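Local coordinates for protein acetamidase (Bacillus halodurans, PDB 2II1) that binds calcium ions and probably hydrolyses carbon-nitrogen bonds of linear amides, at residues 109-114 with 118-123; 218-221 with 226-229. All blocks are in the same frame, centred on the assembly; numbering follows the deposited sequence.

Interaction 1: 109-114 with 118-123; sequences KLFPIE and VVYSTG
Ile113 and Val118 form the antiparallel, non-hydrogen-bonded pair at the turn end of a beta hairpin made by strands 107-114 and 117-119, the middle strands of a four-stranded antiparallel sheet. The backbone bond that closes the hairpin is nearly straight: Val119 N donates to Pro112 O over 2.8 Å with an angle of 167° at the hydrogen. Beyond it the strands part, and a water lies between them, within hydrogen-bonding distance of Leu110 O and Val119 O. Past Val119 the second strand gives way to a classic beta bulge in which Tyr120 and Ser121 both face Leu124, outside the hairpin pair.

Apolar contacts gather around Val118 and Val119. Ile113 CD1 lies 3.9 Å from Val118 CG2, the two side chains running alongside each other, while Val118 CG1 reaches Phe111 CB at 3.6 Å. On the next pair, the ring of Pro112 crosses the Val119 side chain at about a right angle. The side chains of Phe111 and Tyr120 point the same way, their rings meeting obliquely with planes at 59°, and Tyr120 CD2 sits at the edge of the Phe111 ring, 3.6 Å from CE2. The Tyr120 hydroxyl is hydrogen-bonded to Glu260 O of the second subunit.

The polar side-chain contact is made by Lys109. Its chain leaves with CG anti to the backbone N and runs extended, carrying CE over the centre of the Tyr120 ring in a CH-pi contact. The bend at the last torsion (chi4 54°) then turns the ammonium NZ to Tyr120 O, to which it donates at 2.7 Å.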
loop_
_atom_site.group_PDB
_atom_site.type_symbol
_atom_site.label_atom_id
_atom_site.label_comp_id
_atom_site.label_asym_id
_atom_site.label_seq_id
_atom_site.Cartn_x
_atom_site.Cartn_y
_atom_site.Cartn_z
ATOM N N LYS A 109 12.226 -23.466 1.732
ATOM C CA LYS A 109 12.090 -23.576 3.162
ATOM C C LYS A 109 10.674 -23.984 3.557
ATOM O O LYS A 109 9.673 -23.490 2.987
ATOM C CB LYS A 109 12.494 -22.260 3.813
ATOM C CG LYS A 109 12.474 -22.261 5.324
ATOM C CD LYS A 109 12.547 -20.834 5.847
ATOM C CE LYS A 109 12.277 -20.769 7.334
ATOM N NZ LYS A 109 13.171 -21.675 8.130
ATOM N N LEU A 110 10.617 -24.876 4.553
ATOM C CA LEU A 110 9.365 -25.435 5.072
ATOM C C LEU A 110 8.968 -24.779 6.394
ATOM O O LEU A 110 9.815 -24.511 7.255
ATOM C CB LEU A 110 9.456 -26.981 5.198
ATOM C CG LEU A 110 9.417 -27.755 3.849
ATOM C CD1 LEU A 110 9.648 -29.258 3.992
ATOM C CD2 LEU A 110 8.101 -27.531 3.163
ATOM N N PHE A 111 7.674 -24.509 6.533
ATOM C CA PHE A 111 7.141 -23.797 7.683
ATOM C C PHE A 111 6.091 -24.671 8.314
ATOM O O PHE A 111 4.981 -24.780 7.791
ATOM C CB PHE A 111 6.496 -22.456 7.281
ATOM C CG PHE A 111 7.459 -21.486 6.705
ATOM C CD1 PHE A 111 7.913 -21.646 5.397
ATOM C CD2 PHE A 111 7.947 -20.434 7.463
ATOM C CE1 PHE A 111 8.834 -20.771 4.843
ATOM C CE2 PHE A 111 8.871 -19.546 6.918
ATOM C CZ PHE A 111 9.328 -19.718 5.597
ATOM N N PRO A 112 6.443 -25.309 9.428
ATOM C CA PRO A 112 5.413 -25.929 10.273
ATOM C C PRO A 112 4.352 -24.926 10.749
ATOM O O PRO A 112 4.676 -23.785 11.136
ATOM C CB PRO A 112 6.189 -26.474 11.474
ATOM C CG PRO A 112 7.638 -26.232 11.213
ATOM C CD PRO A 112 7.815 -25.483 9.937
ATOM N N ILE A 113 3.100 -25.355 10.713
ATOM C CA ILE A 113 2.008 -24.605 11.304
ATOM C C ILE A 113 1.767 -25.220 12.660
ATOM O O ILE A 113 1.595 -26.429 12.753
ATOM C CB ILE A 113 0.729 -24.717 10.478
ATOM C CG1 ILE A 113 0.991 -24.251 9.058
ATOM C CG2 ILE A 113 -0.399 -23.905 11.118
ATOM C CD1 ILE A 113 1.937 -23.073 8.962
ATOM N N GLU A 114 1.785 -24.387 13.700
ATOM C CA GLU A 114 1.693 -24.842 15.079
ATOM C C GLU A 114 0.818 -23.874 15.856
ATOM O O GLU A 114 1.182 -22.709 16.008
ATOM C CB GLU A 114 3.102 -24.859 15.660
ATOM C CG GLU A 114 3.368 -25.813 16.776
ATOM C CD GLU A 114 4.842 -25.833 17.078
ATOM O OE1 GLU A 114 5.583 -26.552 16.364
ATOM O OE2 GLU A 114 5.264 -25.065 17.969
ATOM N N VAL A 118 2.777 -19.498 12.220
ATOM C CA VAL A 118 3.674 -20.050 11.185
ATOM C C VAL A 118 5.113 -20.070 11.751
ATOM O O VAL A 118 5.698 -19.020 12.087
ATOM C CB VAL A 118 3.614 -19.258 9.835
ATOM C CG1 VAL A 118 4.605 -19.822 8.815
ATOM C CG2 VAL A 118 2.188 -19.219 9.241
ATOM N N VAL A 119 5.683 -21.265 11.895
ATOM C CA VAL A 119 7.006 -21.383 12.485
ATOM C C VAL A 119 8.103 -21.104 11.433
ATOM O O VAL A 119 8.304 -21.914 10.516
ATOM C CB VAL A 119 7.209 -22.765 13.172
ATOM C CG1 VAL A 119 8.630 -22.851 13.786
ATOM C CG2 VAL A 119 6.169 -22.974 14.273
ATOM N N TYR A 120 8.783 -19.957 11.570
ATOM C CA TYR A 120 9.869 -19.544 10.660
ATOM C C TYR A 120 11.217 -20.122 11.116
ATOM O O TYR A 120 11.978 -20.668 10.324
ATOM C CB TYR A 120 9.923 -18.002 10.580
ATOM C CG TYR A 120 11.003 -17.392 9.687
ATOM C CD1 TYR A 120 12.342 -17.298 10.115
ATOM C CD2 TYR A 120 10.681 -16.853 8.440
ATOM C CE1 TYR A 120 13.338 -16.712 9.286
ATOM C CE2 TYR A 120 11.654 -16.285 7.616
ATOM C CZ TYR A 120 12.983 -16.223 8.038
ATOM O OH TYR A 120 13.925 -15.632 7.225
ATOM N N SER A 121 11.493 -19.986 12.402
ATOM C CA SER A 121 12.690 -20.518 13.028
ATOM C C SER A 121 12.431 -20.640 14.534
ATOM O O SER A 121 11.334 -20.292 15.026
ATOM C CB SER A 121 13.889 -19.607 12.783
ATOM O OG SER A 121 13.653 -18.332 13.351
ATOM N N THR A 122 13.430 -21.161 15.248
ATOM C CA THR A 122 13.344 -21.286 16.698
ATOM C C THR A 122 12.924 -19.959 17.328
ATOM O O THR A 122 12.049 -19.936 18.193
ATOM C CB THR A 122 14.682 -21.760 17.323
ATOM O OG1 THR A 122 14.541 -21.835 18.748
ATOM C CG2 THR A 122 15.833 -20.805 16.963
ATOM N N GLY A 123 13.531 -18.857 16.877
ATOM C CA GLY A 123 13.262 -17.531 17.432
ATOM C C GLY A 123 12.133 -16.718 16.818
ATOM O O GLY A 123 11.619 -15.825 17.476
HETATM O O HOH W 1 10.257 -22.963 9.337
#

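Interaction 2: 218-221 with 226-229; sequences PALK and FMTI
Leu220 and Met227, a selenomethionine here, face each other as the hydrogen-bonded pair of an antiparallel hairpin, with non-hydrogen-bonded pairs before and after it, Ala219 with Thr228 and Lys221 with Phe226. Leu220 N donates to Met227 O at 2.8 Å, and Met227 N returns a bond to Leu220 O at 2.6 Å. Farther along, Ile229 N reaches Pro218 O at 3.1 Å.

On the face carrying Leu220, the Leu220 and Met227 side chains cross obliquely. Leu220 CD1 meets CG and SE of Met227, each at 3.8 Å, while Leu220 CD2 turns to Ile229 CD1 at 3.9 Å. A chi1 of 70° places Leu220 CG between its own backbone N and carbonyl carbon, and from there the two methyls divide between these neighbours.

Phe226 occupies the other face. Its CB starts 4.2 Å from Leu220 O, and with CG anti to the backbone N (chi1 173°) the ring is carried along the partner strand. CG passes the same carbonyl oxygen, CD1 comes nearest to it and also meets Lys221 CB at the ring edge, CE1 approaches both Leu220 O and Ala219 CB, and CZ ends 3.9 Å from Ala219 CB. Phe292 meets this ring edge-to-face and Met246 of helix 235-253 packs on it. An alanine in place of Phe226 would probably open a gap beside Ala219 and leave Phe292 without its ring partner.

Strand 166-170 flanks 219-221 and strand 281-288 flanks 225-232, so the arrangement is an antiparallel hairpin inside a large mixed sheet, with helix 235-253 packed against its Phe226 face.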
loop_
_atom_site.group_PDB
_atom_site.type_symbol
_atom_site.label_atom_id
_atom_site.label_comp_id
_atom_site.label_asym_id
_atom_site.label_seq_id
_atom_site.Cartn_x
_atom_site.Cartn_y
_atom_site.Cartn_z
ATOM N N PRO A 218 -12.731 -6.843 -9.903
ATOM C CA PRO A 218 -13.117 -7.432 -8.636
ATOM C C PRO A 218 -13.220 -6.422 -7.528
ATOM O O PRO A 218 -12.658 -5.322 -7.615
ATOM C CB PRO A 218 -12.004 -8.466 -8.371
ATOM C CG PRO A 218 -11.366 -8.691 -9.733
ATOM C CD PRO A 218 -11.420 -7.350 -10.349
ATOM N N ALA A 219 -13.904 -6.805 -6.453
ATOM C CA ALA A 219 -13.970 -5.951 -5.300
ATOM C C ALA A 219 -14.174 -6.766 -4.052
ATOM O O ALA A 219 -14.571 -7.939 -4.086
ATOM C CB ALA A 219 -15.099 -4.924 -5.461
ATOM N N LEU A 220 -13.935 -6.132 -2.930
ATOM C CA LEU A 220 -14.174 -6.798 -1.680
ATOM C C LEU A 220 -14.635 -5.872 -0.571
ATOM O O LEU A 220 -14.369 -4.678 -0.575
ATOM C CB LEU A 220 -12.909 -7.616 -1.291
ATOM C CG LEU A 220 -11.616 -6.946 -0.866
ATOM C CD1 LEU A 220 -11.856 -6.500 0.608
ATOM C CD2 LEU A 220 -10.440 -7.935 -0.970
ATOM N N LYS A 221 -15.306 -6.478 0.401
ATOM C CA LYS A 221 -15.738 -5.804 1.636
ATOM C C LYS A 221 -15.313 -6.680 2.811
ATOM O O LYS A 221 -15.529 -7.895 2.774
ATOM C CB LYS A 221 -17.239 -5.568 1.580
ATOM C CG LYS A 221 -17.962 -5.439 2.912
ATOM C CD LYS A 221 -19.409 -5.065 2.721
ATOM C CE LYS A 221 -20.278 -6.263 2.332
ATOM N NZ LYS A 221 -21.702 -6.118 2.822
ATOM N N PHE A 226 -14.491 -1.276 2.320
ATOM C CA PHE A 226 -14.829 -1.750 0.998
ATOM C C PHE A 226 -13.623 -1.406 0.113
ATOM O O PHE A 226 -12.979 -0.371 0.300
ATOM C CB PHE A 226 -16.112 -1.063 0.502
ATOM C CG PHE A 226 -16.437 -1.377 -0.914
ATOM C CD1 PHE A 226 -17.025 -2.584 -1.244
ATOM C CD2 PHE A 226 -16.087 -0.502 -1.925
ATOM C CE1 PHE A 226 -17.252 -2.897 -2.557
ATOM C CE2 PHE A 226 -16.340 -0.814 -3.234
ATOM C CZ PHE A 226 -16.912 -1.993 -3.547
HETATM N N MSE A 227 -13.274 -2.302 -0.799
HETATM C CA MSE A 227 -12.126 -2.061 -1.674
HETATM C C MSE A 227 -12.367 -2.454 -3.085
HETATM O O MSE A 227 -12.896 -3.526 -3.346
HETATM C CB MSE A 227 -10.928 -2.877 -1.213
HETATM C CG MSE A 227 -10.765 -2.880 0.261
HETATM SE SE MSE A 227 -9.135 -3.816 0.713
HETATM C CE MSE A 227 -9.582 -4.011 2.620
ATOM N N THR A 228 -11.903 -1.595 -3.986
ATOM C CA THR A 228 -11.844 -1.879 -5.406
ATOM C C THR A 228 -10.448 -2.408 -5.788
ATOM O O THR A 228 -9.428 -1.894 -5.353
ATOM C CB THR A 228 -12.269 -0.652 -6.268
ATOM O OG1 THR A 228 -11.498 0.510 -5.925
ATOM C CG2 THR A 228 -13.781 -0.359 -6.047
ATOM N N ILE A 229 -10.442 -3.463 -6.581
ATOM C CA ILE A 229 -9.229 -4.133 -7.054
ATOM C C ILE A 229 -9.012 -3.960 -8.585
ATOM O O ILE A 229 -9.943 -4.119 -9.408
ATOM C CB ILE A 229 -9.298 -5.636 -6.711
ATOM C CG1 ILE A 229 -9.471 -5.827 -5.209
ATOM C CG2 ILE A 229 -8.021 -6.331 -7.132
ATOM C CD1 ILE A 229 -9.874 -7.210 -4.811
#

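How the interactions relate
Both interactions join neighbouring strands of a beta hairpin, but in different sheets and on opposite sides of the chain's centre, with nearest atoms about 20 Å apart. Interaction 2 is the core contact: nearly every residue is buried, three backbone bonds keep the strands paired throughout, and the side chains that meet are almost all apolar. Interaction 1 lies farther out, partly exposed and beside the second subunit. There a single direct backbone bond holds the strands before they diverge; the proline offers no N-H for a second bond, and a water and a lysine bridge the strands beyond it. The two share no elements, and neither supplies a calcium ligand.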